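Local coordinates for protein alcohol dehydrogenase (PDB 4CPD) that probably oxidises alcohols to aldehydes or ketones, and runs the reverse reaction, with NAD as the coenzyme and with zinc bound at two sites, at residues P84-C89 against A293-Y298; L57-V62 against Y109-M114; H24-L29 against F130-L135. All coordinates share one frame; numbering follows the deposited sequence.

Interaction 1: residues P84-C89 against A293-Y298; sequences PFHIAC and ANVHLY. With ZN (zinc ion), chain F; NAD (nicotinamide-adenine-dinucleotide), chain G.
The domain seam beside the nicotinamide is where P84, F85 and H86 meet A293, V295 and H296, and the H296 imidazole is at the middle of it. P84 lies over one face of that ring: its CG stands 3.5 Å from the ring centroid of H296 and 11° off the normal, a CH-pi contact. An edge of the same imidazole is turned to the face of H86 in an offset edge-to-face pair, with the H86 and H296 centroids 4.6 Å apart and the planes at 70°. The carbonyl O of H86 also sits at the H296 ring edge, 3.1 Å from CE1. H86 itself presents an edge to the start of the helix, its CE1 lying 3.3 Å from V295 N and near the imidazole plane.

In fold terms, the GroES-like catalytic domain is here packed on the Rossmann domain, just where the chain has left strand 286-290 and begins helix 295-307. V295 divides its two methyls between neighbours: CG1 rests 3.8 Å from P84 CB, while CG2, anti to the carbonyl carbon, reaches 3.7 Å from F85 CE2.

A293 grips the coenzyme by its backbone, N giving NAD O7N a nearly straight hydrogen bond of 2.7 Å. The edge of the F85 ring and the A293 methyl come up to the same carboxamide oxygen, and F85 also touches D152, a ligand of the other zinc. At the far end, C89 SG binds its own zinc at 2.3 Å together with C92, C95 and C103, and the N294 amide donates to H98 O within that zinc-binding loop.

Interaction 2: residues L57-V62 against Y109-M114; sequences LGHEFV and YGYGPM. With ZN (zinc ion), chain E.
F61 and Y109 make the aromatic part of this contact, an offset edge-to-face pair in which the edge of F61 is turned to the face of Y109. Their centroids are 5.9 Å apart and the planes stand at 87°; the nearest atoms are F61 CE1 and Y109 CE2, at 4.0 Å. H59 and Y111 form a looser, oblique pair, with H59 ND1 4.2 Å from Y111 CD1.

Backbone packing comes next. The carbonyl O of Y109 lies at the edge of the H59 imidazole and 3.5 Å from H59 CB. The two backbones come nearest at G110, whose CA is 4.2 Å from L57 CA, and it takes a positive phi of 53°; a CB there would strike the backbone of L57 and G58. G58 O and Y109 O face each other as two acceptors, so they touch without bonding.

The metal contact belongs to H59. With CG between the backbone N and the carbonyl carbon (chi1 50°), the ring swings out to put NE2 2.3 Å from the zinc, which C38 and D152 also bind. Water 1 lies 2.5 Å from this zinc, in the position where the substrate oxygen probably binds, as in related zinc alcohol dehydrogenases.

Around the site, helix 39-45 packs on both segments: L57 and Y111 lean on L44, H59 touches S40 and D41, and Y111 OH is hydrogen-bonded to S40 O. Strand 60-68 carries F61 into the sheet beside strand 28-37, and L126 of strand 125-128 packs against both F61 and Y109.

Interaction 3: residues H24-L29 against F130-L135; sequences HPLDAL and FSNVNL
L26 O, next to the end of a type I turn from H24 to D27, accepts the backbone N of S131 at 2.8 Å and nearly straight (163° at the hydrogen), tying the turn to the first residue of helix 131-134. This joins two parts of the GroES-like domain: the lead into strand 28-37 and the short helix that follows strand 125-128, with F130 as its N-cap residue.

The S131 side chain adds a second grip on the same carbonyl. With OG between its backbone N and carbonyl carbon (chi1 60°), the hydroxyl donates to L26 O at 3.0 Å from a position 44° above the carbonyl plane, and OG also lies 3.6 Å from A28 CB. Replaced by alanine, S131 would lose its hydroxyl, and of this pair of donors L26 O would probably keep the backbone N alone, a weaker tie between turn and helix.

On the outer side, L26 CD1 meets the ring edge of F130, 4.0 Å from its CD1. H24 comes at that ring obliquely. D27 OD2 is salt-bridged to R127, whereas its OD1 accepts from water 2 at 2.6 Å, and this water in turn accepts from F130 N at 2.8 Å.

In the fold
Along the chain the segments run 24-29, 57-62, 84-89, 109-114, 130-135 and 293-298: interaction 2 is nested inside interaction 3, and interaction 1 crosses both, since its second partner comes from the Rossmann domain. Centre to centre, interaction 1 lies about 13 Å from each of the others, which are about 16 Å apart. Interactions 2 and 3 share the mixed sheet through neighbouring strands 60-68 and 28-37, and F61 CZ meets L135 CD2 at 3.9 Å. F85 CB packs 3.4 Å from H59 O, joining interactions 1 and 2. Catalytic domain, both zinc sites and the nicotinamide end of NAD are thus connected by continuous packing.

Interaction 1: residues P84-C89 against A293-Y298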
loop_
_atom_site.group_PDB
_atom_site.type_symbol
_atom_site.label_atom_id
_atom_site.label_comp_id
_atom_site.label_asym_id
_atom_site.label_seq_id
_atom_site.Cartn_x
_atom_site.Cartn_y
_atom_site.Cartn_z
ATOM N N PRO A 84 -19.915 14.795 1.935
ATOM C CA PRO A 84 -19.294 13.608 2.518
ATOM C C PRO A 84 -19.888 13.226 3.872
ATOM O O PRO A 84 -20.275 14.083 4.645
ATOM C CB PRO A 84 -17.854 14.037 2.728
ATOM C CG PRO A 84 -17.634 15.072 1.693
ATOM C CD PRO A 84 -18.917 15.835 1.649
ATOM N N PHE A 85 -19.943 11.934 4.146
ATOM C CA PHE A 85 -20.399 11.449 5.417
ATOM C C PHE A 85 -19.480 11.802 6.578
ATOM O O PHE A 85 -19.845 11.621 7.721
ATOM C CB PHE A 85 -20.595 9.939 5.350
ATOM C CG PHE A 85 -19.323 9.138 5.301
ATOM C CD1 PHE A 85 -18.667 8.757 6.470
ATOM C CD2 PHE A 85 -18.831 8.680 4.089
ATOM C CE1 PHE A 85 -17.524 7.971 6.424
ATOM C CE2 PHE A 85 -17.680 7.905 4.042
ATOM C CZ PHE A 85 -17.032 7.547 5.211
ATOM N N HIS A 86 -18.291 12.279 6.294
ATOM C CA HIS A 86 -17.388 12.621 7.337
ATOM C C HIS A 86 -16.953 14.063 7.130
ATOM O O HIS A 86 -16.827 14.506 6.018
ATOM C CB HIS A 86 -16.197 11.661 7.338
ATOM C CG HIS A 86 -15.337 11.772 6.119
ATOM N ND1 HIS A 86 -15.638 11.134 4.940
ATOM C CD2 HIS A 86 -14.181 12.440 5.898
ATOM C CE1 HIS A 86 -14.700 11.396 4.047
ATOM N NE2 HIS A 86 -13.813 12.197 4.596
ATOM N N ILE A 87 -16.701 14.780 8.218
ATOM C CA ILE A 87 -16.444 16.203 8.148
ATOM C C ILE A 87 -14.983 16.480 8.323
ATOM O O ILE A 87 -14.257 15.662 8.861
ATOM C CB ILE A 87 -17.249 16.998 9.205
ATOM C CG1 ILE A 87 -16.815 16.643 10.631
ATOM C CG2 ILE A 87 -18.728 16.690 9.086
ATOM C CD1 ILE A 87 -17.109 17.746 11.641
ATOM N N ALA A 88 -14.584 17.663 7.881
ATOM C CA ALA A 88 -13.204 18.047 7.794
ATOM C C ALA A 88 -13.117 19.545 7.897
ATOM O O ALA A 88 -14.032 20.238 7.493
ATOM C CB ALA A 88 -12.590 17.575 6.494
ATOM N N CYS A 89 -12.007 20.031 8.432
ATOM C CA CYS A 89 -11.893 21.404 8.846
ATOM C C CYS A 89 -11.240 22.246 7.771
ATOM O O CYS A 89 -11.467 23.447 7.711
ATOM C CB CYS A 89 -11.072 21.480 10.156
ATOM S SG CYS A 89 -9.262 21.350 9.961
ATOM N N ALA A 293 -12.778 6.026 3.944
ATOM C CA ALA A 293 -12.804 6.792 2.703
ATOM C C ALA A 293 -12.379 8.184 2.895
ATOM O O ALA A 293 -12.579 8.746 3.955
ATOM C CB ALA A 293 -14.197 6.800 2.152
ATOM N N ASN A 294 -11.808 8.758 1.855
ATOM C CA ASN A 294 -11.402 10.169 1.853
ATOM C C ASN A 294 -12.242 10.840 0.776
ATOM O O ASN A 294 -11.768 11.334 -0.257
ATOM C CB ASN A 294 -9.912 10.291 1.577
ATOM C CG ASN A 294 -9.438 11.720 1.541
ATOM O OD1 ASN A 294 -10.065 12.612 2.096
ATOM N ND2 ASN A 294 -8.323 11.951 0.888
ATOM N N VAL A 295 -13.533 10.834 1.047
ATOM C CA VAL A 295 -14.544 11.237 0.085
ATOM C C VAL A 295 -14.281 12.569 -0.589
ATOM O O VAL A 295 -14.486 12.699 -1.796
ATOM C CB VAL A 295 -15.925 11.282 0.742
ATOM C CG1 VAL A 295 -16.963 11.782 -0.246
ATOM C CG2 VAL A 295 -16.315 9.897 1.265
ATOM N N HIS A 296 -13.826 13.542 0.176
ATOM C CA HIS A 296 -13.609 14.892 -0.357
ATOM C C HIS A 296 -12.667 14.896 -1.548
ATOM O O HIS A 296 -12.803 15.713 -2.435
ATOM C CB HIS A 296 -13.020 15.812 0.696
ATOM C CG HIS A 296 -13.833 15.899 1.947
ATOM N ND1 HIS A 296 -13.982 14.835 2.808
ATOM C CD2 HIS A 296 -14.538 16.924 2.485
ATOM C CE1 HIS A 296 -14.733 15.197 3.825
ATOM N NE2 HIS A 296 -15.093 16.456 3.648
ATOM N N LEU A 297 -11.688 13.988 -1.540
ATOM C CA LEU A 297 -10.707 13.952 -2.582
ATOM C C LEU A 297 -11.357 13.592 -3.927
ATOM O O LEU A 297 -10.904 14.061 -4.940
ATOM C CB LEU A 297 -9.598 12.947 -2.230
ATOM C CG LEU A 297 -8.324 13.065 -3.104
ATOM C CD1 LEU A 297 -7.671 14.406 -2.910
ATOM C CD2 LEU A 297 -7.328 11.952 -2.787
ATOM N N TYR A 298 -12.415 12.774 -3.902
ATOM C CA TYR A 298 -13.011 12.190 -5.089
ATOM C C TYR A 298 -14.367 12.750 -5.469
ATOM O O TYR A 298 -14.814 12.574 -6.582
ATOM C CB TYR A 298 -13.160 10.689 -4.859
ATOM C CG TYR A 298 -11.842 10.046 -4.486
ATOM C CD1 TYR A 298 -10.792 10.019 -5.396
ATOM C CD2 TYR A 298 -11.642 9.479 -3.230
ATOM C CE1 TYR A 298 -9.584 9.447 -5.067
ATOM C CE2 TYR A 298 -10.433 8.913 -2.891
ATOM C CZ TYR A 298 -9.417 8.907 -3.813
ATOM O OH TYR A 298 -8.222 8.346 -3.510
HETATM ZN ZN ZN F . -8.828 19.174 9.326
HETATM P PA NAD G . -23.571 -4.756 3.776
HETATM O O1A NAD G . -24.974 -4.321 3.347
HETATM O O2A NAD G . -23.387 -5.470 5.111
HETATM O O5B NAD G . -22.811 -5.633 2.648
HETATM C C5B NAD G . -21.915 -6.682 3.014
HETATM C C4B NAD G . -21.934 -7.777 1.951
HETATM O O4B NAD G . -20.825 -8.665 2.145
HETATM C C3B NAD G . -23.218 -8.609 2.034
HETATM O O3B NAD G . -23.795 -8.882 0.747
HETATM C C2B NAD G . -22.767 -9.902 2.650
HETATM O O2B NAD G . -23.578 -11.004 2.234
HETATM C C1B NAD G . -21.345 -9.992 2.133
HETATM N N9A NAD G . -20.554 -10.876 2.990
HETATM C C8A NAD G . -20.584 -10.881 4.338
HETATM N N7A NAD G . -19.736 -11.834 4.795
HETATM C C5A NAD G . -19.159 -12.436 3.729
HETATM C C6A NAD G . -18.166 -13.507 3.511
HETATM N N6A NAD G . -17.630 -14.116 4.580
HETATM N N1A NAD G . -17.822 -13.854 2.242
HETATM C C2A NAD G . -18.365 -13.235 1.175
HETATM N N3A NAD G . -19.280 -12.246 1.305
HETATM C C4A NAD G . -19.707 -11.807 2.529
HETATM O O3 NAD G . -22.602 -3.458 3.847
HETATM P PN NAD G . -22.322 -2.326 2.721
HETATM O O1N NAD G . -23.400 -1.284 2.947
HETATM O O2N NAD G . -22.016 -2.950 1.354
HETATM O O5D NAD G . -20.894 -1.763 3.230
HETATM C C5D NAD G . -19.725 -2.531 2.881
HETATM C C4D NAD G . -18.604 -2.526 3.917
HETATM O O4D NAD G . -17.809 -1.351 3.708
HETATM C C3D NAD G . -19.081 -2.484 5.369
HETATM O O3D NAD G . -18.138 -3.208 6.178
HETATM C C2D NAD G . -19.113 -0.988 5.690
HETATM O O2D NAD G . -19.058 -0.639 7.096
HETATM C C1D NAD G . -17.891 -0.527 4.892
HETATM N N1N NAD G . -17.886 0.907 4.561
HETATM C C2N NAD G . -16.693 1.496 4.687
HETATM C C3N NAD G . -16.507 2.843 4.416
HETATM C C7N NAD G . -15.109 3.365 4.585
HETATM O O7N NAD G . -14.895 4.536 4.856
HETATM N N7N NAD G . -14.099 2.492 4.399
HETATM C C4N NAD G . -17.604 3.611 3.989
HETATM C C5N NAD G . -18.850 2.987 3.860
HETATM C C6N NAD G . -18.971 1.619 4.155
#

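Interaction 2: residues L57-V62 against Y109-M114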
loop_
_atom_site.group_PDB
_atom_site.type_symbol
_atom_site.label_atom_id
_atom_site.label_comp_id
_atom_site.label_asym_id
_atom_site.label_seq_id
_atom_site.Cartn_x
_atom_site.Cartn_y
_atom_site.Cartn_z
ATOM N N LEU A 57 -29.519 9.464 14.144
ATOM C CA LEU A 57 -28.650 8.606 13.339
ATOM C C LEU A 57 -28.538 9.060 11.887
ATOM O O LEU A 57 -29.290 9.930 11.444
ATOM C CB LEU A 57 -29.169 7.169 13.373
ATOM C CG LEU A 57 -29.235 6.527 14.767
ATOM C CD1 LEU A 57 -29.773 5.103 14.673
ATOM C CD2 LEU A 57 -27.876 6.493 15.434
ATOM N N GLY A 58 -27.585 8.465 11.163
ATOM C CA GLY A 58 -27.472 8.617 9.705
ATOM C C GLY A 58 -26.419 9.611 9.231
ATOM O O GLY A 58 -26.205 10.659 9.862
ATOM N N HIS A 59 -25.743 9.274 8.127
ATOM C CA HIS A 59 -24.720 10.145 7.549
ATOM C C HIS A 59 -24.790 10.216 6.017
ATOM O O HIS A 59 -23.882 10.764 5.374
ATOM C CB HIS A 59 -23.352 9.633 7.968
ATOM C CG HIS A 59 -23.185 8.180 7.719
ATOM N ND1 HIS A 59 -23.411 7.242 8.701
ATOM C CD2 HIS A 59 -22.886 7.497 6.592
ATOM C CE1 HIS A 59 -23.229 6.040 8.192
ATOM N NE2 HIS A 59 -22.918 6.169 6.913
ATOM N N GLU A 60 -25.848 9.646 5.440
ATOM C CA GLU A 60 -26.096 9.754 4.021
ATOM C C GLU A 60 -27.271 10.721 3.728
ATOM O O GLU A 60 -28.374 10.482 4.207
ATOM C CB GLU A 60 -26.444 8.408 3.487
ATOM C CG GLU A 60 -25.313 7.404 3.418
ATOM C CD GLU A 60 -25.862 6.050 2.999
ATOM O OE1 GLU A 60 -26.592 5.424 3.785
ATOM O OE2 GLU A 60 -25.611 5.598 1.877
ATOM N N PHE A 61 -27.016 11.795 2.964
ATOM C CA PHE A 61 -28.048 12.773 2.678
ATOM C C PHE A 61 -27.891 13.520 1.368
ATOM O O PHE A 61 -26.789 13.680 0.830
ATOM C CB PHE A 61 -28.081 13.804 3.781
ATOM C CG PHE A 61 -26.896 14.720 3.786
ATOM C CD1 PHE A 61 -25.709 14.320 4.326
ATOM C CD2 PHE A 61 -26.983 15.972 3.247
ATOM C CE1 PHE A 61 -24.614 15.157 4.322
ATOM C CE2 PHE A 61 -25.900 16.829 3.237
ATOM C CZ PHE A 61 -24.709 16.419 3.766
ATOM N N VAL A 62 -29.027 13.993 0.883
ATOM C CA VAL A 62 -29.093 15.026 -0.151
ATOM C C VAL A 62 -30.262 15.936 0.201
ATOM O O VAL A 62 -31.296 15.472 0.688
ATOM C CB VAL A 62 -29.281 14.411 -1.570
ATOM C CG1 VAL A 62 -30.451 13.439 -1.585
ATOM C CG2 VAL A 62 -29.416 15.514 -2.628
ATOM N N TYR A 109 -21.192 12.156 10.829
ATOM C CA TYR A 109 -22.565 12.475 11.264
ATOM C C TYR A 109 -23.241 11.256 11.877
ATOM O O TYR A 109 -23.115 10.149 11.373
ATOM C CB TYR A 109 -23.452 12.956 10.093
ATOM C CG TYR A 109 -22.970 14.181 9.365
ATOM C CD1 TYR A 109 -23.070 15.443 9.935
ATOM C CD2 TYR A 109 -22.435 14.080 8.087
ATOM C CE1 TYR A 109 -22.613 16.572 9.265
ATOM C CE2 TYR A 109 -22.003 15.204 7.395
ATOM C CZ TYR A 109 -22.086 16.431 7.987
ATOM O OH TYR A 109 -21.638 17.494 7.271
ATOM N N GLY A 110 -23.990 11.492 12.941
ATOM C CA GLY A 110 -24.838 10.475 13.533
ATOM C C GLY A 110 -24.114 9.183 13.855
ATOM O O GLY A 110 -24.702 8.086 13.727
ATOM N N TYR A 111 -22.850 9.301 14.276
ATOM C CA TYR A 111 -22.058 8.121 14.576
ATOM C C TYR A 111 -21.524 8.108 16.034
ATOM O O TYR A 111 -20.585 7.366 16.383
ATOM C CB TYR A 111 -20.949 7.946 13.521
ATOM C CG TYR A 111 -20.787 6.501 13.105
ATOM C CD1 TYR A 111 -21.757 5.872 12.364
ATOM C CD2 TYR A 111 -19.665 5.784 13.467
ATOM C CE1 TYR A 111 -21.616 4.551 11.972
ATOM C CE2 TYR A 111 -19.513 4.464 13.103
ATOM C CZ TYR A 111 -20.500 3.848 12.362
ATOM O OH TYR A 111 -20.385 2.530 11.994
ATOM N N GLY A 112 -22.169 8.890 16.890
ATOM C CA GLY A 112 -21.904 8.829 18.314
ATOM C C GLY A 112 -20.664 9.587 18.749
ATOM O O GLY A 112 -19.942 10.129 17.919
ATOM N N PRO A 113 -20.406 9.607 20.064
ATOM C CA PRO A 113 -19.365 10.458 20.634
ATOM C C PRO A 113 -17.924 10.068 20.297
ATOM O O PRO A 113 -17.040 10.899 20.422
ATOM C CB PRO A 113 -19.616 10.353 22.141
ATOM C CG PRO A 113 -20.251 9.023 22.332
ATOM C CD PRO A 113 -21.022 8.722 21.075
ATOM N N MET A 114 -17.669 8.848 19.837
ATOM C CA MET A 114 -16.290 8.500 19.417
ATOM C C MET A 114 -15.878 9.057 18.052
ATOM O O MET A 114 -14.711 8.980 17.670
ATOM C CB MET A 114 -16.056 6.988 19.516
ATOM C CG MET A 114 -15.982 6.545 20.969
ATOM S SD MET A 114 -14.563 7.324 21.775
ATOM C CE MET A 114 -15.225 8.757 22.645
HETATM ZN ZN ZN E . -21.933 5.000 5.247
HETATM O O HOH W 1 -19.586 4.819 6.016
#

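Interaction 3: residues H24-L29 against F130-L135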
loop_
_atom_site.group_PDB
_atom_site.type_symbol
_atom_site.label_atom_id
_atom_site.label_comp_id
_atom_site.label_asym_id
_atom_site.label_seq_id
_atom_site.Cartn_x
_atom_site.Cartn_y
_atom_site.Cartn_z
ATOM N N HIS A 24 -21.767 28.801 14.024
ATOM C CA HIS A 24 -20.423 29.160 13.581
ATOM C C HIS A 24 -20.537 29.810 12.198
ATOM O O HIS A 24 -21.408 29.451 11.434
ATOM C CB HIS A 24 -19.558 27.894 13.569
ATOM C CG HIS A 24 -18.117 28.154 13.285
ATOM N ND1 HIS A 24 -17.596 28.111 12.012
ATOM C CD2 HIS A 24 -17.087 28.480 14.104
ATOM C CE1 HIS A 24 -16.307 28.399 12.054
ATOM N NE2 HIS A 24 -15.974 28.629 13.314
ATOM N N PRO A 25 -19.690 30.782 11.865
ATOM C CA PRO A 25 -19.894 31.457 10.552
ATOM C C PRO A 25 -19.724 30.610 9.246
ATOM O O PRO A 25 -19.959 31.111 8.130
ATOM C CB PRO A 25 -18.824 32.566 10.561
ATOM C CG PRO A 25 -18.320 32.667 11.952
ATOM C CD PRO A 25 -18.578 31.369 12.637
ATOM N N LEU A 26 -19.273 29.370 9.382
ATOM C CA LEU A 26 -19.083 28.483 8.251
ATOM C C LEU A 26 -20.079 27.326 8.293
ATOM O O LEU A 26 -20.010 26.397 7.480
ATOM C CB LEU A 26 -17.651 27.957 8.220
ATOM C CG LEU A 26 -16.554 28.977 7.937
ATOM C CD1 LEU A 26 -15.174 28.351 7.930
ATOM C CD2 LEU A 26 -16.789 29.669 6.612
ATOM N N ASP A 27 -21.031 27.399 9.211
ATOM C CA ASP A 27 -22.130 26.433 9.252
ATOM C C ASP A 27 -23.134 26.622 8.094
ATOM O O ASP A 27 -23.292 27.696 7.522
ATOM C CB ASP A 27 -22.882 26.521 10.595
ATOM C CG ASP A 27 -22.163 25.815 11.719
ATOM O OD1 ASP A 27 -21.019 25.345 11.507
ATOM O OD2 ASP A 27 -22.750 25.714 12.816
ATOM N N ALA A 28 -23.796 25.544 7.744
ATOM C CA ALA A 28 -24.985 25.612 6.933
ATOM C C ALA A 28 -26.007 24.631 7.485
ATOM O O ALA A 28 -25.678 23.617 8.110
ATOM C CB ALA A 28 -24.670 25.282 5.484
ATOM N N LEU A 29 -27.262 24.981 7.284
ATOM C CA LEU A 29 -28.350 24.119 7.639
ATOM C C LEU A 29 -28.914 23.593 6.356
ATOM O O LEU A 29 -29.036 24.333 5.383
ATOM C CB LEU A 29 -29.418 24.889 8.388
ATOM C CG LEU A 29 -29.067 25.483 9.755
ATOM C CD1 LEU A 29 -30.349 25.882 10.484
ATOM C CD2 LEU A 29 -28.272 24.508 10.616
ATOM N N PHE A 130 -18.286 23.819 8.699
ATOM C CA PHE A 130 -17.299 24.044 7.650
ATOM C C PHE A 130 -17.895 23.682 6.262
ATOM O O PHE A 130 -17.289 22.963 5.458
ATOM C CB PHE A 130 -16.027 23.206 7.927
ATOM C CG PHE A 130 -15.379 23.449 9.272
ATOM C CD1 PHE A 130 -14.792 24.678 9.580
ATOM C CD2 PHE A 130 -15.309 22.417 10.215
ATOM C CE1 PHE A 130 -14.183 24.880 10.813
ATOM C CE2 PHE A 130 -14.689 22.605 11.444
ATOM C CZ PHE A 130 -14.128 23.837 11.743
ATOM N N SER A 131 -19.091 24.179 5.976
ATOM C CA SER A 131 -19.799 23.786 4.757
ATOM C C SER A 131 -19.032 24.176 3.488
ATOM O O SER A 131 -19.242 23.590 2.414
ATOM C CB SER A 131 -21.213 24.379 4.731
ATOM O OG SER A 131 -21.177 25.803 4.765
ATOM N N ASN A 132 -18.153 25.165 3.631
ATOM C CA ASN A 132 -17.170 25.498 2.613
ATOM C C ASN A 132 -16.327 24.308 2.206
ATOM O O ASN A 132 -15.900 24.226 1.061
ATOM C CB ASN A 132 -16.236 26.625 3.068
ATOM C CG ASN A 132 -15.518 26.326 4.404
ATOM O OD1 ASN A 132 -16.143 25.944 5.410
ATOM N ND2 ASN A 132 -14.197 26.530 4.418
ATOM N N VAL A 133 -16.079 23.400 3.136
ATOM C CA VAL A 133 -15.321 22.189 2.859
ATOM C C VAL A 133 -16.231 20.981 2.619
ATOM O O VAL A 133 -15.949 20.137 1.765
ATOM C CB VAL A 133 -14.424 21.883 4.072
ATOM C CG1 VAL A 133 -13.746 20.536 3.948
ATOM C CG2 VAL A 133 -13.401 22.989 4.259
ATOM N N ASN A 134 -17.301 20.889 3.400
ATOM C CA ASN A 134 -18.079 19.663 3.504
ATOM C C ASN A 134 -19.350 19.552 2.672
ATOM O O ASN A 134 -20.113 18.604 2.876
ATOM C CB ASN A 134 -18.422 19.464 4.968
ATOM C CG ASN A 134 -17.185 19.362 5.828
ATOM O OD1 ASN A 134 -16.931 20.173 6.720
ATOM N ND2 ASN A 134 -16.408 18.354 5.558
ATOM N N LEU A 135 -19.583 20.489 1.742
ATOM C CA LEU A 135 -20.757 20.400 0.849
ATOM C C LEU A 135 -20.400 20.637 -0.609
ATOM O O LEU A 135 -19.396 21.299 -0.926
ATOM C CB LEU A 135 -21.825 21.416 1.234
ATOM C CG LEU A 135 -22.679 21.199 2.481
ATOM C CD1 LEU A 135 -23.764 22.264 2.617
ATOM C CD2 LEU A 135 -23.301 19.811 2.493
HETATM O O HOH W 2 -18.476 25.452 10.917
#